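Local coordinates for glycoside Hydrolase Family 43_12 (PDB 7JVH), which probably hydrolyses glycosidic bonds in plant cell-wall polysaccharides, as a gut-metagenome member of glycoside hydrolase family 43, subfamily 12, at residues Glu38-Ala43 against His440-Ala445; Glu51-Ile56 against Leu357-Lys362; Pro112-Ile117 against Glu427-Ser432. All coordinates share one frame; numbering follows the deposited sequence.

Contact 1: Glu38-Ala43 against His440-Ala445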
loop_
_atom_site.group_PDB
_atom_site.type_symbol
_atom_site.label_atom_id
_atom_site.label_comp_id
_atom_site.label_asym_id
_atom_site.label_seq_id
_atom_site.Cartn_x
_atom_site.Cartn_y
_atom_site.Cartn_z
ATOM N N GLU A 38 17.919 3.583 -5.130
ATOM C CA GLU A 38 19.188 3.204 -5.769
ATOM C C GLU A 38 19.141 1.733 -6.191
ATOM O O GLU A 38 20.075 0.969 -5.923
ATOM C CB GLU A 38 20.392 3.397 -4.818
ATOM C CG GLU A 38 20.547 4.766 -4.169
ATOM C CD GLU A 38 21.368 4.717 -2.868
ATOM O OE1 GLU A 38 21.062 3.931 -1.951
ATOM O OE2 GLU A 38 22.335 5.497 -2.734
ATOM N N ASP A 39 18.055 1.335 -6.860
ATOM C CA ASP A 39 17.906 -0.033 -7.329
ATOM C C ASP A 39 18.686 -0.312 -8.617
ATOM O O ASP A 39 18.748 0.532 -9.533
ATOM C CB ASP A 39 16.428 -0.399 -7.508
ATOM C CG ASP A 39 15.764 -0.795 -6.194
ATOM O OD1 ASP A 39 16.498 -1.233 -5.254
ATOM O OD2 ASP A 39 14.505 -0.664 -6.120
ATOM N N ASP A 40 19.298 -1.504 -8.653
ATOM C CA ASP A 40 20.085 -1.999 -9.765
ATOM C C ASP A 40 19.292 -2.021 -11.082
ATOM O O ASP A 40 19.797 -1.603 -12.125
ATOM C CB ASP A 40 20.581 -3.413 -9.451
ATOM C CG ASP A 40 21.517 -3.466 -8.268
ATOM O OD1 ASP A 40 22.049 -2.419 -7.838
ATOM O OD2 ASP A 40 21.737 -4.574 -7.748
ATOM N N ILE A 41 18.051 -2.512 -11.011
ATOM C CA ILE A 41 17.231 -2.781 -12.176
ATOM C C ILE A 41 17.025 -1.540 -13.072
ATOM O O ILE A 41 17.006 -1.648 -14.294
ATOM C CB ILE A 41 15.861 -3.413 -11.786
ATOM C CG1 ILE A 41 15.204 -4.099 -12.985
ATOM C CG2 ILE A 41 14.923 -2.373 -11.200
ATOM C CD1 ILE A 41 15.907 -5.379 -13.401
ATOM N N TYR A 42 16.854 -0.374 -12.445
ATOM C CA TYR A 42 16.589 0.871 -13.146
ATOM C C TYR A 42 17.883 1.426 -13.743
ATOM O O TYR A 42 17.874 1.952 -14.870
ATOM C CB TYR A 42 15.962 1.904 -12.216
ATOM C CG TYR A 42 14.679 1.426 -11.573
ATOM C CD1 TYR A 42 13.593 1.080 -12.355
ATOM C CD2 TYR A 42 14.547 1.323 -10.183
ATOM C CE1 TYR A 42 12.423 0.653 -11.797
ATOM C CE2 TYR A 42 13.366 0.889 -9.608
ATOM C CZ TYR A 42 12.309 0.555 -10.422
ATOM O OH TYR A 42 11.126 0.124 -9.876
ATOM N N ALA A 43 18.982 1.305 -12.983
ATOM C CA ALA A 43 20.309 1.734 -13.418
ATOM C C ALA A 43 20.813 0.937 -14.631
ATOM O O ALA A 43 21.469 1.486 -15.505
ATOM C CB ALA A 43 21.290 1.622 -12.254
ATOM N N HIS A 440 12.086 0.982 -2.607
ATOM C CA HIS A 440 13.213 0.315 -3.252
ATOM C C HIS A 440 13.841 -0.694 -2.309
ATOM O O HIS A 440 13.772 -0.535 -1.066
ATOM C CB HIS A 440 14.302 1.345 -3.612
ATOM C CG HIS A 440 13.815 2.445 -4.490
ATOM N ND1 HIS A 440 13.119 3.525 -3.998
ATOM C CD2 HIS A 440 13.918 2.637 -5.827
ATOM C CE1 HIS A 440 12.811 4.332 -5.000
ATOM N NE2 HIS A 440 13.292 3.820 -6.117
ATOM N N ILE A 441 14.502 -1.696 -2.904
ATOM C CA ILE A 441 15.270 -2.678 -2.138
ATOM C C ILE A 441 16.539 -2.005 -1.614
ATOM O O ILE A 441 16.926 -2.197 -0.461
ATOM C CB ILE A 441 15.650 -3.899 -2.997
ATOM C CG1 ILE A 441 14.407 -4.520 -3.635
ATOM C CG2 ILE A 441 16.333 -4.946 -2.130
ATOM C CD1 ILE A 441 14.729 -5.608 -4.633
ATOM N N LYS A 442 17.178 -1.221 -2.486
ATOM C CA LYS A 442 18.372 -0.451 -2.140
ATOM C C LYS A 442 18.025 1.023 -2.023
ATOM O O LYS A 442 17.600 1.632 -2.988
ATOM C CB LYS A 442 19.445 -0.620 -3.200
ATOM C CG LYS A 442 20.198 -1.929 -3.125
ATOM C CD LYS A 442 21.213 -2.014 -4.257
ATOM C CE LYS A 442 22.022 -3.295 -4.143
ATOM N NZ LYS A 442 23.007 -3.394 -5.272
ATOM N N TYR A 443 18.191 1.584 -0.825
ATOM C CA TYR A 443 17.927 2.994 -0.603
ATOM C C TYR A 443 18.859 3.581 0.460
ATOM O O TYR A 443 19.557 2.869 1.180
ATOM C CB TYR A 443 16.433 3.272 -0.293
ATOM C CG TYR A 443 16.009 3.112 1.146
ATOM C CD1 TYR A 443 16.055 4.191 2.031
ATOM C CD2 TYR A 443 15.535 1.893 1.629
ATOM C CE1 TYR A 443 15.666 4.060 3.347
ATOM C CE2 TYR A 443 15.117 1.757 2.940
ATOM C CZ TYR A 443 15.195 2.838 3.793
ATOM O OH TYR A 443 14.805 2.685 5.116
ATOM N N THR A 444 18.869 4.911 0.492
ATOM C CA THR A 444 19.662 5.712 1.386
ATOM C C THR A 444 18.757 6.865 1.744
ATOM O O THR A 444 18.131 7.458 0.875
ATOM C CB THR A 444 20.962 6.236 0.715
ATOM O OG1 THR A 444 21.764 5.127 0.303
ATOM C CG2 THR A 444 21.776 7.102 1.665
ATOM N N ALA A 445 18.672 7.160 3.044
ATOM C CA ALA A 445 17.820 8.215 3.547
ATOM C C ALA A 445 18.532 8.910 4.676
ATOM O O ALA A 445 19.382 8.312 5.348
ATOM C CB ALA A 445 16.503 7.615 4.026
#

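Contact 2: Glu51-Ile56 against Leu357-Lys362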
loop_
_atom_site.group_PDB
_atom_site.type_symbol
_atom_site.label_atom_id
_atom_site.label_comp_id
_atom_site.label_asym_id
_atom_site.label_seq_id
_atom_site.Cartn_x
_atom_site.Cartn_y
_atom_site.Cartn_z
ATOM N N GLU A 51 9.313 4.814 -23.320
ATOM C CA GLU A 51 9.176 3.709 -22.355
ATOM C C GLU A 51 8.858 4.256 -20.966
ATOM O O GLU A 51 8.977 5.454 -20.763
ATOM C CB GLU A 51 10.475 2.912 -22.356
ATOM C CG GLU A 51 10.643 2.045 -23.582
ATOM C CD GLU A 51 12.009 1.406 -23.677
ATOM O OE1 GLU A 51 12.982 2.112 -23.422
ATOM O OE2 GLU A 51 12.093 0.223 -24.001
ATOM N N PHE A 52 8.432 3.373 -20.071
ATOM C CA PHE A 52 8.140 3.707 -18.656
ATOM C C PHE A 52 8.415 2.472 -17.812
ATOM O O PHE A 52 8.455 1.380 -18.348
ATOM C CB PHE A 52 6.712 4.208 -18.451
ATOM C CG PHE A 52 5.631 3.159 -18.469
ATOM C CD1 PHE A 52 5.249 2.557 -19.650
ATOM C CD2 PHE A 52 4.969 2.796 -17.313
ATOM C CE1 PHE A 52 4.232 1.623 -19.673
ATOM C CE2 PHE A 52 3.973 1.842 -17.340
ATOM C CZ PHE A 52 3.607 1.255 -18.519
ATOM N N TYR A 53 8.685 2.688 -16.533
ATOM C CA TYR A 53 8.903 1.613 -15.575
ATOM C C TYR A 53 7.578 1.154 -14.962
ATOM O O TYR A 53 6.734 1.981 -14.614
ATOM C CB TYR A 53 9.858 2.089 -14.475
ATOM C CG TYR A 53 11.286 2.353 -14.945
ATOM C CD1 TYR A 53 12.007 1.372 -15.618
ATOM C CD2 TYR A 53 11.925 3.563 -14.683
ATOM C CE1 TYR A 53 13.305 1.580 -16.011
ATOM C CE2 TYR A 53 13.231 3.785 -15.080
ATOM C CZ TYR A 53 13.915 2.791 -15.750
ATOM O OH TYR A 53 15.204 2.977 -16.180
ATOM N N SER A 54 7.552 -0.170 -14.857
ATOM C CA SER A 54 6.526 -1.015 -14.225
ATOM C C SER A 54 7.209 -1.936 -13.216
ATOM O O SER A 54 7.962 -2.814 -13.581
ATOM C CB SER A 54 5.724 -1.778 -15.207
ATOM O OG SER A 54 4.621 -2.369 -14.565
ATOM N N PRO A 55 6.726 -1.726 -11.823
ATOM C CA PRO A 55 5.534 -1.083 -11.258
ATOM C C PRO A 55 5.450 0.442 -11.316
ATOM O O PRO A 55 6.433 1.139 -11.063
ATOM C CB PRO A 55 5.606 -1.503 -9.790
ATOM C CG PRO A 55 7.054 -1.675 -9.509
ATOM C CD PRO A 55 7.617 -2.260 -10.780
ATOM N N ILE A 56 4.256 0.944 -11.608
ATOM C CA ILE A 56 4.014 2.407 -11.727
ATOM C C ILE A 56 3.960 3.037 -10.343
ATOM O O ILE A 56 4.131 4.237 -10.261
ATOM C CB ILE A 56 2.749 2.693 -12.546
ATOM C CG1 ILE A 56 1.484 2.252 -11.812
ATOM C CG2 ILE A 56 2.862 2.043 -13.910
ATOM C CD1 ILE A 56 0.401 1.765 -12.732
ATOM N N LEU A 357 8.012 -10.907 -16.328
ATOM C CA LEU A 357 7.842 -9.458 -16.514
ATOM C C LEU A 357 9.189 -8.744 -16.626
ATOM O O LEU A 357 10.169 -9.206 -16.049
ATOM C CB LEU A 357 7.079 -8.914 -15.311
ATOM C CG LEU A 357 5.630 -9.355 -15.184
ATOM C CD1 LEU A 357 5.055 -8.888 -13.862
ATOM C CD2 LEU A 357 4.806 -8.813 -16.330
ATOM N N SER A 358 9.229 -7.684 -17.415
ATOM C CA SER A 358 10.385 -6.822 -17.410
ATOM C C SER A 358 9.956 -5.468 -16.889
ATOM O O SER A 358 8.783 -5.086 -16.964
ATOM C CB SER A 358 11.043 -6.722 -18.786
ATOM O OG SER A 358 10.097 -6.357 -19.756
ATOM N N ILE A 359 10.949 -4.752 -16.362
ATOM C CA ILE A 359 10.794 -3.432 -15.776
ATOM C C ILE A 359 10.300 -2.364 -16.748
ATOM O O ILE A 359 9.689 -1.395 -16.325
ATOM C CB ILE A 359 12.117 -3.024 -15.110
ATOM C CG1 ILE A 359 11.861 -2.017 -13.999
ATOM C CG2 ILE A 359 13.121 -2.536 -16.133
ATOM C CD1 ILE A 359 11.162 -2.582 -12.790
ATOM N N LYS A 360 10.549 -2.573 -18.049
ATOM C CA LYS A 360 10.188 -1.613 -19.100
ATOM C C LYS A 360 9.014 -2.085 -19.907
ATOM O O LYS A 360 8.952 -3.231 -20.277
ATOM C CB LYS A 360 11.349 -1.388 -20.040
ATOM C CG LYS A 360 12.490 -0.640 -19.381
ATOM C CD LYS A 360 13.806 -0.905 -20.089
ATOM C CE LYS A 360 13.960 -0.107 -21.352
ATOM N NZ LYS A 360 14.961 -0.721 -22.266
ATOM N N GLN A 361 8.128 -1.140 -20.184
ATOM C CA GLN A 361 6.915 -1.340 -20.999
ATOM C C GLN A 361 6.841 -0.156 -21.951
ATOM O O GLN A 361 7.250 0.932 -21.552
ATOM C CB GLN A 361 5.663 -1.223 -20.134
ATOM C CG GLN A 361 5.566 -2.270 -19.043
ATOM C CD GLN A 361 5.140 -3.566 -19.661
ATOM O OE1 GLN A 361 4.239 -3.586 -20.476
ATOM N NE2 GLN A 361 5.805 -4.645 -19.297
ATOM N N LYS A 362 6.333 -0.365 -23.160
ATOM C CA LYS A 362 6.192 0.788 -24.066
ATOM C C LYS A 362 5.018 1.602 -23.542
ATOM O O LYS A 362 4.070 0.994 -23.105
ATOM C CB LYS A 362 5.960 0.274 -25.485
ATOM C CG LYS A 362 6.725 -0.993 -25.827
ATOM C CD LYS A 362 6.369 -1.590 -27.165
ATOM C CE LYS A 362 5.739 -2.963 -27.075
ATOM N NZ LYS A 362 6.531 -3.994 -27.778
#

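Contact 3: Pro112-Ile117 against Glu427-Ser432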
loop_
_atom_site.group_PDB
_atom_site.type_symbol
_atom_site.label_atom_id
_atom_site.label_comp_id
_atom_site.label_asym_id
_atom_site.label_seq_id
_atom_site.Cartn_x
_atom_site.Cartn_y
_atom_site.Cartn_z
ATOM N N PRO A 112 -7.757 3.750 13.375
ATOM C CA PRO A 112 -6.978 2.533 13.574
ATOM C C PRO A 112 -6.135 2.495 14.861
ATOM O O PRO A 112 -5.155 1.756 14.912
ATOM C CB PRO A 112 -6.082 2.518 12.330
ATOM C CG PRO A 112 -5.917 3.969 11.942
ATOM C CD PRO A 112 -7.009 4.765 12.616
ATOM N N THR A 113 -6.553 3.254 15.882
ATOM C CA THR A 113 -5.891 3.318 17.193
ATOM C C THR A 113 -5.242 2.001 17.620
ATOM O O THR A 113 -4.072 1.980 17.923
ATOM C CB THR A 113 -6.893 3.767 18.267
ATOM O OG1 THR A 113 -7.602 4.907 17.791
ATOM C CG2 THR A 113 -6.210 4.125 19.570
ATOM N N THR A 114 -6.027 0.915 17.630
ATOM C CA THR A 114 -5.585 -0.410 18.077
ATOM C C THR A 114 -5.654 -1.493 16.989
ATOM O O THR A 114 -5.718 -2.692 17.289
ATOM C CB THR A 114 -6.368 -0.890 19.331
ATOM O OG1 THR A 114 -7.739 -1.124 18.997
ATOM C CG2 THR A 114 -6.312 0.132 20.425
ATOM N N CYS A 115 -5.582 -1.059 15.726
ATOM C CA CYS A 115 -5.627 -1.929 14.564
ATOM C C CYS A 115 -4.386 -2.809 14.476
ATOM O O CYS A 115 -3.266 -2.333 14.662
ATOM C CB CYS A 115 -5.722 -1.058 13.321
ATOM S SG CYS A 115 -6.045 -1.902 11.745
ATOM N N GLY A 116 -4.588 -4.095 14.181
ATOM C CA GLY A 116 -3.509 -5.006 13.890
ATOM C C GLY A 116 -2.816 -4.631 12.573
ATOM O O GLY A 116 -3.463 -4.191 11.593
ATOM N N ILE A 117 -1.491 -4.827 12.553
ATOM C CA ILE A 117 -0.632 -4.441 11.450
ATOM C C ILE A 117 -1.095 -5.025 10.114
ATOM O O ILE A 117 -0.942 -4.376 9.078
ATOM C CB ILE A 117 0.828 -4.849 11.725
ATOM C CG1 ILE A 117 1.779 -4.088 10.817
ATOM C CG2 ILE A 117 1.012 -6.357 11.602
ATOM C CD1 ILE A 117 1.899 -2.616 11.143
ATOM N N GLU A 427 4.200 -0.741 20.729
ATOM C CA GLU A 427 2.820 -0.833 21.151
ATOM C C GLU A 427 1.859 -0.778 19.993
ATOM O O GLU A 427 2.103 -0.071 19.024
ATOM C CB GLU A 427 2.488 0.295 22.116
ATOM C CG GLU A 427 3.186 0.173 23.455
ATOM C CD GLU A 427 2.815 1.276 24.408
ATOM O OE1 GLU A 427 1.614 1.505 24.642
ATOM O OE2 GLU A 427 3.741 1.916 24.931
ATOM N N VAL A 428 0.737 -1.514 20.124
ATOM C CA VAL A 428 -0.362 -1.463 19.176
ATOM C C VAL A 428 -1.224 -0.257 19.578
ATOM O O VAL A 428 -2.310 -0.378 20.132
ATOM C CB VAL A 428 -1.150 -2.783 19.170
ATOM C CG1 VAL A 428 -2.321 -2.731 18.189
ATOM C CG2 VAL A 428 -0.201 -3.948 18.885
ATOM N N GLN A 429 -0.702 0.931 19.264
ATOM C CA GLN A 429 -1.255 2.217 19.679
ATOM C C GLN A 429 -0.785 3.227 18.642
ATOM O O GLN A 429 0.138 2.942 17.886
ATOM C CB GLN A 429 -0.680 2.614 21.053
ATOM C CG GLN A 429 -1.138 1.760 22.227
ATOM C CD GLN A 429 -2.596 1.970 22.540
ATOM O OE1 GLN A 429 -2.995 3.103 22.813
ATOM N NE2 GLN A 429 -3.413 0.885 22.523
ATOM N N PRO A 430 -1.390 4.431 18.565
ATOM C CA PRO A 430 -0.836 5.493 17.718
ATOM C C PRO A 430 0.513 5.966 18.274
ATOM O O PRO A 430 0.620 6.157 19.473
ATOM C CB PRO A 430 -1.892 6.609 17.802
ATOM C CG PRO A 430 -2.703 6.297 19.016
ATOM C CD PRO A 430 -2.629 4.816 19.259
ATOM N N ILE A 431 1.515 6.112 17.400
ATOM C CA ILE A 431 2.844 6.613 17.774
ATOM C C ILE A 431 3.176 7.896 17.003
ATOM O O ILE A 431 2.713 8.087 15.889
ATOM C CB ILE A 431 3.958 5.559 17.580
ATOM C CG1 ILE A 431 4.018 5.047 16.146
ATOM C CG2 ILE A 431 3.740 4.394 18.520
ATOM C CD1 ILE A 431 5.147 4.069 15.895
ATOM N N SER A 432 3.953 8.775 17.636
ATOM C CA SER A 432 4.304 10.074 17.082
ATOM C C SER A 432 5.491 9.917 16.139
ATOM O O SER A 432 6.626 10.173 16.510
ATOM C CB SER A 432 4.605 11.080 18.195
ATOM O OG SER A 432 5.419 10.486 19.184
#

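Contact 1: Glu38-Ala43 against His440-Ala445
Glu38 is held to the segment His440-Ala445 at both its backbone and its side chain. Its N donates to Lys442 O at 2.9 Å, carrying on the pairing of the strands. The side chain is extended beyond CG and runs obliquely across Thr444, whose OG1 donates to Glu38 OE1 at 2.6 Å; the hydroxyl sits on the syn side of that oxygen, somewhat above the carboxylate plane. Thr444 OG1 is also bonded to Thr520, so the hydroxyl links the glutamate to the next strand, 515-522, of the same sheet.

Asp39 is buried at the N-cap position of the helix 40-43, but its carboxylate makes no capping bond and is spent on the other segment instead. CG lies beside its own backbone N (chi1 -82°), and from there OD1 accepts Lys442 N at 2.9 Å in a nearly straight bond of 168°. OD2 takes a weak bond from Ile441 N at 3.4 Å and lies at the edge of the His440 ring, near its plane. A salt bridge from Arg323 to OD2 probably favours the charged carboxylate. The imidazole itself is fixed by Tyr35 and Gly380.

Asp40 follows with a salt bridge near the surface, where the fully extended Lys442 chain brings NZ to 2.9 Å from Asp40 OD1, on its syn lone pair. Tyr42 closes the contact, its CE2 4.2 Å from His440 CD2. The contact continues the pairing of two inner strands, 28-37 and 442-451, past the end of strand 28-37 in the antiparallel sheet of the concanavalin A-like beta-sandwich.

Contact 2: Glu51-Ile56 against Leu357-Lys362
Tyr53 and Lys360 lie side by side on one face of a short two-stranded sheet and point the same way, with Tyr53 CE1 4.1 Å from Lys360 CG. Ile359 crosses the same ring obliquely, its CG1 3.8 Å from Tyr53 CD1, and its CD1 extends on toward Pro55. The phenol end of Tyr53 is bonded to Asn45 O.

Beyond the tyrosine, Lys360 bends at chi3 (79°) and carries its ammonium toward Glu51, giving a long salt bridge of 3.5 Å between Lys360 NZ and Glu51 OE2. The stronger partner of that carboxylate is the backbone N of Lys48, which bonds to OE1.

The other face carries Phe52 and Gln361. Their ring and amide planes stand 77° apart, and the contact is made by Gln361 CB and CG against the CE1-CZ side of the ring. Gln361 CG also meets Ser54 CB, while the amide leads away from Phe52.

Between the two faces, Phe52 and Gln361 form a hydrogen-bonded antiparallel pair, Phe52 N to Gln361 O and Gln361 N to Phe52 O both at 3.1 Å. Ser54 N adds a bond to Ile359 O at 2.9 Å, before the chain turns through the cis peptide preceding Pro55. Strand 51-53, which precedes the first four-stranded propeller sheet in the chain, is thus paired with strand 360-362, which follows the last, in a two-stranded antiparallel beta-sheet.

Contact 3: Pro112-Ile117 against Glu427-Ser432
A type I beta turn, Pro112 to Cys115, in the loop between strands 98-102 and 120-129 of the family 43 catalytic region meets an irregular loop of the concanavalin A-like C-terminal domain, forming a surface contact between the two. The turn is closed by Cys115 N bonding to Pro112 O at 3.0 Å, and it presents Thr113 and Thr114 to the segment Glu427-Ser432.

Thr113 makes the most extensive of these contacts. Its methyl CG2, anti to the backbone N, crosses Pro430 obliquely and lies 3.7 Å from CD of that ring. The hydroxyl has its partner within its own loop, at Asp111. Thr113 O contributes from the backbone: it lies 3.3 Å from Gln429 CA in a CA-H...O contact, bent to 131° at the hydrogen, and 3.5 Å from Pro430 CD. A single carbonyl oxygen therefore faces C-H groups of two successive residues.

Thr114 lies alongside Gln429, the two side chains pointing the same way. The methyl CG2 of the threonine is 3.7 Å from Gln429 NE2, which the glutamine presents by bending at chi2 (-69°) after its first bond has left the backbone pointing away from the turn.

Val428 occupies the far end of the contact, at the centre of an inverse gamma turn. Its CG1 touches two consecutive carbonyl oxygens, Thr114 O at 3.5 Å and Cys115 O at 3.7 Å. Cys115 O also accepts a hydrogen bond from Arg401, which adds a polar link beside the valine. No hydrogen bond joins the segments themselves; methyl groups, a proline ring and carbonyl oxygens meet by van der Waals contacts and one CA-H...O contact, in loop-to-loop packing between a beta-propeller and a beta-sandwich.

In the fold
Contacts 1 and 2 adjoin on one side of the molecule, their centres about 16 Å apart, and both are partly buried. The helix 40-43 and the strand 51-53 follow each other in the chain, and Tyr42 and Ile41 pack on Ile359, while Tyr42 O and Tyr53 OH probably share a hydrogen bond. Contact 3 is a surface contact, its centre about 30 Å from that of contact 1 and about 35 Å from that of contact 2. Three acidic side chains, binding backbone N-H groups, a lysine and a hydroxyl, dominate contact 1, and paired strands contact 2; contact 3 relies on van der Waals packing with a single CA-H...O contact. Contact 3, however, joins the catalytic and C-terminal regions directly.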